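Local structure of intimin (Escherichia coli, 1F00) at residues A255-L260 against N264-I269; G113-V118 against A175-A180; V194-A199 against G208-S213. The protein probably mediates bacterial adhesion to host cells, its C-terminal region of immunoglobulin-like and C-type lectin-like domains taking part in receptor binding. One frame throughout, in Å; residues are numbered along the deposited sequence.

How the contacts relate
Contacts 1 and 3 both belong to the C-type lectin-like domain, far from the middle of an elongated chain, and their centres lie 12 Å apart. They touch directly: Ala255 CB of the hairpin in contact 1 packs at 3.8 Å on Tyr196 CD2 of the helix start in contact 3. The centre of contact 2 is about 9 Å from the centre of the chain, where the immunoglobulin-like part meets the lectin-like domain. It is 31 Å from the centre of contact 1 and 29 Å from that of contact 3, with nearest atoms about 9 and 10 Å apart. Helix 214-224 is a neighbour common to all three, touching Pro116, Tyr258 and Pro211.

Contact 1: residues A255-L260 against N264-I269; sequences ASTYDL and NPLNNI
With chi1 at 66°, Thr257 holds OG1 between its backbone N and carbonyl carbon and brings it 3.5 Å from Leu266 CB; in Tyr258 a chi1 of -176° stretches the side chain away from its own N and lays the ring beside Pro265. The ring meets the proline edge-on, CD1 lying 4.1 Å from Pro265 CB, and the two side chains run alongside each other. Threonine suits its place, having one polar and one apolar branch: OG1 shares a water with Asn264 O, while the methyl CG2 approaches Ile269. Two pairs of backbone bonds join the strands. Thr257 N gives to Leu266 O at 2.9 Å and Leu266 N returns to Thr257 O at 3.0 Å; Ala255 and Ile269 are linked in the same reciprocal way. Between these pairs lies a single residue, Ser256, on one strand but Asn267 and Asn268 on the other. Asn268 takes a positive phi, which asparagine tolerates well, and a water bridges its N to Ser256 OG, 2.9 Å from each. Near the turn, Asp259 OD2 accepts hydrogen bonds from the backbone N of Ile239, Val261 and Lys262, while OD1 bonds to Thr238 OG1. The arrangement is an antiparallel beta hairpin interrupted by a beta bulge, here supplying two strands of a three-stranded sheet in the C-type lectin-like fold.

Contact 2: residues G113-V118 against A175-A180; sequences GKLPTV and ATYTIA
A water lies 2.6 Å from Tyr177 OH, at the edge of the ring and in its plane, and accepts a hydrogen bond from Leu115 N at 3.0 Å, so that it bridges the phenol to the backbone of the facing loop. The site belongs to the immunoglobulin-like part of the chain that carries the lectin-like domain. Tyr177 stands on strand 173-179, an outer strand of a three-stranded antiparallel sheet, and Leu115 in the loop joining strands 112-113 and 118-120. Leucine suits the place, since its CB and a branch methyl can meet two different neighbours. As a packing contact, its CB lies 3.3 Å from Tyr177 OH, close to the ring plane, so the tyrosine presents an edge and its oxygen rather than a face. The extended first torsion of Leu115 (chi1 -176°) directs the isobutyl group toward the end of the strand, where CD2 reaches Ile179. The beta-branched isoleucine, a residue at home in strands, offers its CG2 methyl to the loop and touches Ile165 of the next strand as well. Tyrosine fits its own position because it is long enough to bring a hydroxyl to the loop while its side chain also touches Ile104 of strand 104-106. Water also joins the two backbones further along, donating a hydrogen bond to Pro116 O and another to Ala180 O; Pro116 O is bonded to Trp119 NE1 too. The loop also touches the lectin-like domain: Pro116 rests on Trp224, at the end of helix 214-224, and Val118 O is bonded to NE1 of that same tryptophan. Across the apolar part of the contact, Leu115 CD2 and Ile179 CG2 meet methyl to methyl at 3.8 Å.

Contact 3: residues V194-A199 against G208-S213; sequences VTYNDA and GKLPSS
Leu210 is the residue most covered in this contact, and its two methyls divide the work between Tyr196 and Ala199. CD1 goes to the tyrosine, 3.5 Å from Tyr196 CE2 and 3.7 Å from Tyr196 CZ, approaching the ring obliquely near its hydroxyl end. CD2 turns to the helix itself and lies 3.9 Å from Ala199 CB. The fork of a leucine is well suited to such a place, since each branch finds a separate apolar neighbour; further along the same helix, 196-205, Val200 and Cys203 also touch it. Tyr196 belongs to the first turn of that helix, and with CG anti to its backbone N (chi1 173°) the long ring swings out to meet the loop. A phenol is apt because its flank packs while its polar end is provided for: OH is hydrogen-bonded to Gln245 N. Ala199, one turn on from Thr195, is small enough for Leu210 to come close to the helix, and its methyl also touches Ala278 of strand 276-281. The turn that carries both residues is capped by Thr195, whose OG1 accepts from Asp198 N at 3.1 Å. The contact thus joins the start of one helix to the loop leading into helix 214-224 of the C-type lectin-like domain. No polar bond joins the two segments; the leucine methyls meet the ring, its oxygen and the alanine methyl, which is consistent with burial of hydrophobic surface contributing to the join, while the tyrosine oxygen is satisfied from elsewhere in the domain.

Contact 1: residues A255-L260 against N264-I269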
loop_
_atom_site.group_PDB
_atom_site.type_symbol
_atom_site.label_atom_id
_atom_site.label_comp_id
_atom_site.label_asym_id
_atom_site.label_seq_id
_atom_site.Cartn_x
_atom_site.Cartn_y
_atom_site.Cartn_z
ATOM N N ALA A 255 -9.056 40.744 8.662
ATOM C CA ALA A 255 -8.161 39.598 8.633
ATOM C C ALA A 255 -7.951 39.174 7.195
ATOM O O ALA A 255 -8.683 39.605 6.294
ATOM C CB ALA A 255 -8.754 38.434 9.436
ATOM N N SER A 256 -6.941 38.340 6.983
ATOM C CA SER A 256 -6.652 37.828 5.661
ATOM C C SER A 256 -7.214 36.421 5.573
ATOM O O SER A 256 -7.615 35.834 6.586
ATOM C CB SER A 256 -5.143 37.810 5.407
ATOM O OG SER A 256 -4.649 39.131 5.294
ATOM N N THR A 257 -7.260 35.895 4.354
ATOM C CA THR A 257 -7.764 34.550 4.120
ATOM C C THR A 257 -6.976 33.882 3.003
ATOM O O THR A 257 -6.260 34.539 2.233
ATOM C CB THR A 257 -9.241 34.560 3.666
ATOM O OG1 THR A 257 -9.327 35.188 2.381
ATOM C CG2 THR A 257 -10.131 35.310 4.667
ATOM N N TYR A 258 -7.098 32.563 2.937
ATOM C CA TYR A 258 -6.474 31.785 1.885
ATOM C C TYR A 258 -7.547 30.763 1.544
ATOM O O TYR A 258 -8.265 30.286 2.427
ATOM C CB TYR A 258 -5.201 31.082 2.357
ATOM C CG TYR A 258 -4.493 30.361 1.230
ATOM C CD1 TYR A 258 -3.634 31.043 0.361
ATOM C CD2 TYR A 258 -4.704 28.999 1.013
ATOM C CE1 TYR A 258 -3.001 30.382 -0.698
ATOM C CE2 TYR A 258 -4.081 28.329 -0.041
ATOM C CZ TYR A 258 -3.231 29.023 -0.890
ATOM O OH TYR A 258 -2.615 28.348 -1.922
ATOM N N ASP A 259 -7.664 30.439 0.264
ATOM C CA ASP A 259 -8.685 29.518 -0.198
ATOM C C ASP A 259 -8.055 28.184 -0.585
ATOM O O ASP A 259 -7.265 28.117 -1.529
ATOM C CB ASP A 259 -9.395 30.163 -1.396
ATOM C CG ASP A 259 -10.707 29.500 -1.735
ATOM O OD1 ASP A 259 -11.672 30.238 -2.046
ATOM O OD2 ASP A 259 -10.777 28.252 -1.709
ATOM N N LEU A 260 -8.405 27.127 0.147
ATOM C CA LEU A 260 -7.858 25.804 -0.117
ATOM C C LEU A 260 -8.320 25.206 -1.442
ATOM O O LEU A 260 -7.875 24.119 -1.823
ATOM C CB LEU A 260 -8.174 24.850 1.042
ATOM C CG LEU A 260 -7.368 25.125 2.323
ATOM C CD1 LEU A 260 -7.822 24.192 3.433
ATOM C CD2 LEU A 260 -5.879 24.939 2.046
ATOM N N ASN A 264 -6.030 32.024 -4.115
ATOM C CA ASN A 264 -6.584 33.369 -3.939
ATOM C C ASN A 264 -6.369 34.043 -2.573
ATOM O O ASN A 264 -7.332 34.314 -1.855
ATOM C CB ASN A 264 -8.094 33.279 -4.222
ATOM C CG ASN A 264 -8.747 34.630 -4.472
ATOM O OD1 ASN A 264 -9.911 34.830 -4.119
ATOM N ND2 ASN A 264 -8.022 35.545 -5.103
ATOM N N PRO A 265 -5.115 34.321 -2.191
ATOM C CA PRO A 265 -4.957 34.972 -0.885
ATOM C C PRO A 265 -5.566 36.376 -0.883
ATOM O O PRO A 265 -5.272 37.186 -1.772
ATOM C CB PRO A 265 -3.443 34.990 -0.688
ATOM C CG PRO A 265 -2.910 35.036 -2.098
ATOM C CD PRO A 265 -3.807 34.050 -2.813
ATOM N N LEU A 266 -6.423 36.654 0.102
ATOM C CA LEU A 266 -7.075 37.960 0.231
ATOM C C LEU A 266 -6.750 38.645 1.559
ATOM O O LEU A 266 -6.373 37.992 2.529
ATOM C CB LEU A 266 -8.593 37.811 0.127
ATOM C CG LEU A 266 -9.136 37.104 -1.111
ATOM C CD1 LEU A 266 -10.663 37.049 -1.043
ATOM C CD2 LEU A 266 -8.667 37.838 -2.358
ATOM N N ASN A 267 -6.913 39.964 1.596
ATOM C CA ASN A 267 -6.649 40.735 2.805
ATOM C C ASN A 267 -7.773 41.752 3.036
ATOM O O ASN A 267 -8.669 41.907 2.197
ATOM C CB ASN A 267 -5.318 41.478 2.670
ATOM C CG ASN A 267 -4.194 40.582 2.183
ATOM O OD1 ASN A 267 -3.783 39.648 2.871
ATOM N ND2 ASN A 267 -3.691 40.864 0.983
ATOM N N ASN A 268 -7.719 42.434 4.179
ATOM C CA ASN A 268 -8.699 43.460 4.523
ATOM C C ASN A 268 -10.137 42.962 4.560
ATOM O O ASN A 268 -11.065 43.704 4.234
ATOM C CB ASN A 268 -8.602 44.623 3.532
ATOM C CG ASN A 268 -7.225 45.248 3.501
ATOM O OD1 ASN A 268 -6.616 45.375 2.439
ATOM N ND2 ASN A 268 -6.728 45.650 4.664
ATOM N N ILE A 269 -10.322 41.705 4.947
ATOM C CA ILE A 269 -11.660 41.134 5.035
ATOM C C ILE A 269 -12.233 41.476 6.414
ATOM O O ILE A 269 -11.595 41.217 7.432
ATOM C CB ILE A 269 -11.606 39.602 4.840
ATOM C CG1 ILE A 269 -10.897 39.279 3.522
ATOM C CG2 ILE A 269 -13.013 39.019 4.821
ATOM C CD1 ILE A 269 -11.621 39.807 2.289
HETATM O O HOH W 1 -5.790 41.628 6.140
HETATM O O HOH W 2 -9.181 33.621 0.084
HETATM O O HOH W 3 -11.192 33.106 -1.863
#

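Contact 2: residues G113-V118 against A175-A180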
loop_
_atom_site.group_PDB
_atom_site.type_symbol
_atom_site.label_atom_id
_atom_site.label_comp_id
_atom_site.label_asym_id
_atom_site.label_seq_id
_atom_site.Cartn_x
_atom_site.Cartn_y
_atom_site.Cartn_z
ATOM N N GLY A 113 5.376 10.908 -5.076
ATOM C CA GLY A 113 6.531 11.098 -4.220
ATOM C C GLY A 113 6.289 10.459 -2.869
ATOM O O GLY A 113 5.562 9.468 -2.766
ATOM N N LYS A 114 6.906 11.018 -1.833
ATOM C CA LYS A 114 6.732 10.510 -0.480
ATOM C C LYS A 114 5.416 11.053 0.069
ATOM O O LYS A 114 4.855 11.997 -0.477
ATOM C CB LYS A 114 7.880 10.972 0.418
ATOM C CG LYS A 114 9.243 10.412 0.049
ATOM C CD LYS A 114 10.241 10.716 1.159
ATOM C CE LYS A 114 11.576 10.022 0.939
ATOM N NZ LYS A 114 12.439 10.140 2.157
ATOM N N LEU A 115 4.920 10.457 1.148
ATOM C CA LEU A 115 3.676 10.919 1.754
ATOM C C LEU A 115 3.932 12.264 2.425
ATOM O O LEU A 115 4.872 12.400 3.200
ATOM C CB LEU A 115 3.196 9.925 2.818
ATOM C CG LEU A 115 1.842 10.284 3.427
ATOM C CD1 LEU A 115 0.746 9.960 2.415
ATOM C CD2 LEU A 115 1.620 9.508 4.707
ATOM N N PRO A 116 3.093 13.275 2.147
ATOM C CA PRO A 116 3.301 14.585 2.773
ATOM C C PRO A 116 3.258 14.466 4.299
ATOM O O PRO A 116 2.618 13.557 4.833
ATOM C CB PRO A 116 2.137 15.417 2.231
ATOM C CG PRO A 116 1.865 14.793 0.899
ATOM C CD PRO A 116 1.959 13.316 1.207
ATOM N N THR A 117 3.950 15.371 4.989
ATOM C CA THR A 117 3.977 15.370 6.449
ATOM C C THR A 117 2.979 16.383 7.001
ATOM O O THR A 117 2.897 16.599 8.211
ATOM C CB THR A 117 5.371 15.704 6.986
ATOM O OG1 THR A 117 5.785 16.974 6.478
ATOM C CG2 THR A 117 6.367 14.631 6.568
ATOM N N VAL A 118 2.245 17.018 6.088
ATOM C CA VAL A 118 1.192 17.976 6.431
ATOM C C VAL A 118 -0.027 17.387 5.732
ATOM O O VAL A 118 -0.036 17.228 4.509
ATOM C CB VAL A 118 1.487 19.384 5.876
ATOM C CG1 VAL A 118 0.369 20.340 6.257
ATOM C CG2 VAL A 118 2.806 19.884 6.431
ATOM N N ALA A 175 3.027 -7.231 1.563
ATOM C CA ALA A 175 3.960 -6.106 1.515
ATOM C C ALA A 175 3.291 -5.020 2.343
ATOM O O ALA A 175 2.071 -4.899 2.326
ATOM C CB ALA A 175 4.170 -5.627 0.086
ATOM N N THR A 176 4.078 -4.228 3.064
ATOM C CA THR A 176 3.498 -3.192 3.910
ATOM C C THR A 176 4.230 -1.858 3.871
ATOM O O THR A 176 5.457 -1.801 3.718
ATOM C CB THR A 176 3.452 -3.640 5.380
ATOM O OG1 THR A 176 4.789 -3.779 5.870
ATOM C CG2 THR A 176 2.743 -4.966 5.510
ATOM N N TYR A 177 3.452 -0.794 4.017
ATOM C CA TYR A 177 3.960 0.572 4.027
ATOM C C TYR A 177 3.521 1.233 5.331
ATOM O O TYR A 177 2.346 1.174 5.696
ATOM C CB TYR A 177 3.399 1.356 2.839
ATOM C CG TYR A 177 3.650 2.844 2.937
ATOM C CD1 TYR A 177 2.668 3.704 3.416
ATOM C CD2 TYR A 177 4.892 3.385 2.598
ATOM C CE1 TYR A 177 2.909 5.065 3.558
ATOM C CE2 TYR A 177 5.145 4.750 2.743
ATOM C CZ TYR A 177 4.150 5.578 3.223
ATOM O OH TYR A 177 4.388 6.924 3.388
ATOM N N THR A 178 4.458 1.861 6.032
ATOM C CA THR A 178 4.118 2.515 7.284
ATOM C C THR A 178 3.884 4.003 7.083
ATOM O O THR A 178 4.709 4.709 6.496
ATOM C CB THR A 178 5.229 2.343 8.329
ATOM O OG1 THR A 178 6.386 3.080 7.917
ATOM C CG2 THR A 178 5.597 0.892 8.463
ATOM N N ILE A 179 2.741 4.469 7.569
ATOM C CA ILE A 179 2.373 5.872 7.484
ATOM C C ILE A 179 2.945 6.541 8.726
ATOM O O ILE A 179 2.569 6.203 9.852
ATOM C CB ILE A 179 0.829 6.042 7.472
ATOM C CG1 ILE A 179 0.260 5.523 6.147
ATOM C CG2 ILE A 179 0.457 7.501 7.673
ATOM C CD1 ILE A 179 -1.248 5.525 6.087
ATOM N N ALA A 180 3.869 7.472 8.518
ATOM C CA ALA A 180 4.494 8.184 9.625
ATOM C C ALA A 180 3.544 9.233 10.181
ATOM O O ALA A 180 2.676 9.736 9.469
ATOM C CB ALA A 180 5.790 8.847 9.160
HETATM O O HOH W 4 6.413 8.052 2.213
HETATM O O HOH W 5 3.282 11.869 7.528
#

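Contact 3: residues V194-A199 against G208-S213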
loop_
_atom_site.group_PDB
_atom_site.type_symbol
_atom_site.label_atom_id
_atom_site.label_comp_id
_atom_site.label_asym_id
_atom_site.label_seq_id
_atom_site.Cartn_x
_atom_site.Cartn_y
_atom_site.Cartn_z
ATOM N N VAL A 194 -18.171 31.584 9.225
ATOM C CA VAL A 194 -18.302 32.159 10.553
ATOM C C VAL A 194 -17.451 33.416 10.693
ATOM O O VAL A 194 -16.614 33.705 9.836
ATOM C CB VAL A 194 -17.860 31.136 11.626
ATOM C CG1 VAL A 194 -18.770 29.923 11.586
ATOM C CG2 VAL A 194 -16.404 30.710 11.389
ATOM N N THR A 195 -17.667 34.170 11.766
ATOM C CA THR A 195 -16.869 35.372 11.977
ATOM C C THR A 195 -15.472 34.913 12.379
ATOM O O THR A 195 -15.265 33.747 12.707
ATOM C CB THR A 195 -17.427 36.252 13.116
ATOM O OG1 THR A 195 -17.273 35.569 14.366
ATOM C CG2 THR A 195 -18.898 36.555 12.882
ATOM N N TYR A 196 -14.518 35.835 12.354
ATOM C CA TYR A 196 -13.151 35.512 12.734
ATOM C C TYR A 196 -13.107 35.011 14.182
ATOM O O TYR A 196 -12.481 33.994 14.471
ATOM C CB TYR A 196 -12.254 36.750 12.563
ATOM C CG TYR A 196 -10.847 36.575 13.093
ATOM C CD1 TYR A 196 -10.558 36.789 14.439
ATOM C CD2 TYR A 196 -9.812 36.153 12.260
ATOM C CE1 TYR A 196 -9.276 36.587 14.946
ATOM C CE2 TYR A 196 -8.525 35.942 12.756
ATOM C CZ TYR A 196 -8.265 36.163 14.101
ATOM O OH TYR A 196 -7.001 35.967 14.603
ATOM N N ASN A 197 -13.777 35.709 15.091
ATOM C CA ASN A 197 -13.770 35.288 16.491
ATOM C C ASN A 197 -14.373 33.905 16.692
ATOM O O ASN A 197 -13.879 33.123 17.509
ATOM C CB ASN A 197 -14.490 36.309 17.377
ATOM C CG ASN A 197 -13.644 37.542 17.641
ATOM O OD1 ASN A 197 -12.433 37.443 17.852
ATOM N ND2 ASN A 197 -14.280 38.709 17.647
ATOM N N ASP A 198 -15.434 33.591 15.952
ATOM C CA ASP A 198 -16.041 32.274 16.082
ATOM C C ASP A 198 -15.093 31.210 15.550
ATOM O O ASP A 198 -15.099 30.076 16.023
ATOM C CB ASP A 198 -17.374 32.197 15.336
ATOM C CG ASP A 198 -18.506 32.839 16.109
ATOM O OD1 ASP A 198 -18.353 33.030 17.333
ATOM O OD2 ASP A 198 -19.553 33.143 15.501
ATOM N N ALA A 199 -14.274 31.578 14.568
ATOM C CA ALA A 199 -13.321 30.637 13.989
ATOM C C ALA A 199 -12.234 30.339 15.016
ATOM O O ALA A 199 -11.803 29.198 15.169
ATOM C CB ALA A 199 -12.706 31.222 12.732
ATOM N N GLY A 208 -6.941 22.915 18.404
ATOM C CA GLY A 208 -5.990 23.387 17.413
ATOM C C GLY A 208 -5.897 24.901 17.409
ATOM O O GLY A 208 -6.288 25.546 18.378
ATOM N N LYS A 209 -5.390 25.467 16.316
ATOM C CA LYS A 209 -5.243 26.918 16.186
ATOM C C LYS A 209 -5.596 27.346 14.760
ATOM O O LYS A 209 -5.682 26.512 13.864
ATOM C CB LYS A 209 -3.793 27.326 16.475
ATOM C CG LYS A 209 -3.236 26.812 17.801
ATOM C CD LYS A 209 -1.790 27.244 18.002
ATOM C CE LYS A 209 -1.205 26.659 19.287
ATOM N NZ LYS A 209 -2.031 27.035 20.480
ATOM N N LEU A 210 -5.804 28.644 14.549
ATOM C CA LEU A 210 -6.096 29.143 13.209
ATOM C C LEU A 210 -4.790 29.077 12.423
ATOM O O LEU A 210 -3.708 29.004 13.015
ATOM C CB LEU A 210 -6.538 30.613 13.245
ATOM C CG LEU A 210 -7.997 31.008 13.502
ATOM C CD1 LEU A 210 -8.126 32.520 13.457
ATOM C CD2 LEU A 210 -8.888 30.380 12.454
ATOM N N PRO A 211 -4.872 29.065 11.081
ATOM C CA PRO A 211 -3.626 29.026 10.315
ATOM C C PRO A 211 -2.885 30.296 10.757
ATOM O O PRO A 211 -3.512 31.333 10.966
ATOM C CB PRO A 211 -4.113 29.114 8.869
ATOM C CG PRO A 211 -5.420 28.376 8.924
ATOM C CD PRO A 211 -6.045 28.899 10.201
ATOM N N SER A 212 -1.569 30.224 10.906
ATOM C CA SER A 212 -0.814 31.396 11.352
ATOM C C SER A 212 -0.704 32.462 10.279
ATOM O O SER A 212 -0.460 33.634 10.576
ATOM C CB SER A 212 0.599 30.991 11.760
ATOM O OG SER A 212 1.331 30.570 10.624
ATOM N N SER A 213 -0.895 32.053 9.031
ATOM C CA SER A 213 -0.743 32.963 7.912
ATOM C C SER A 213 -1.208 32.294 6.628
ATOM O O SER A 213 -1.511 31.104 6.612
ATOM C CB SER A 213 0.737 33.282 7.758
ATOM O OG SER A 213 1.450 32.055 7.611
#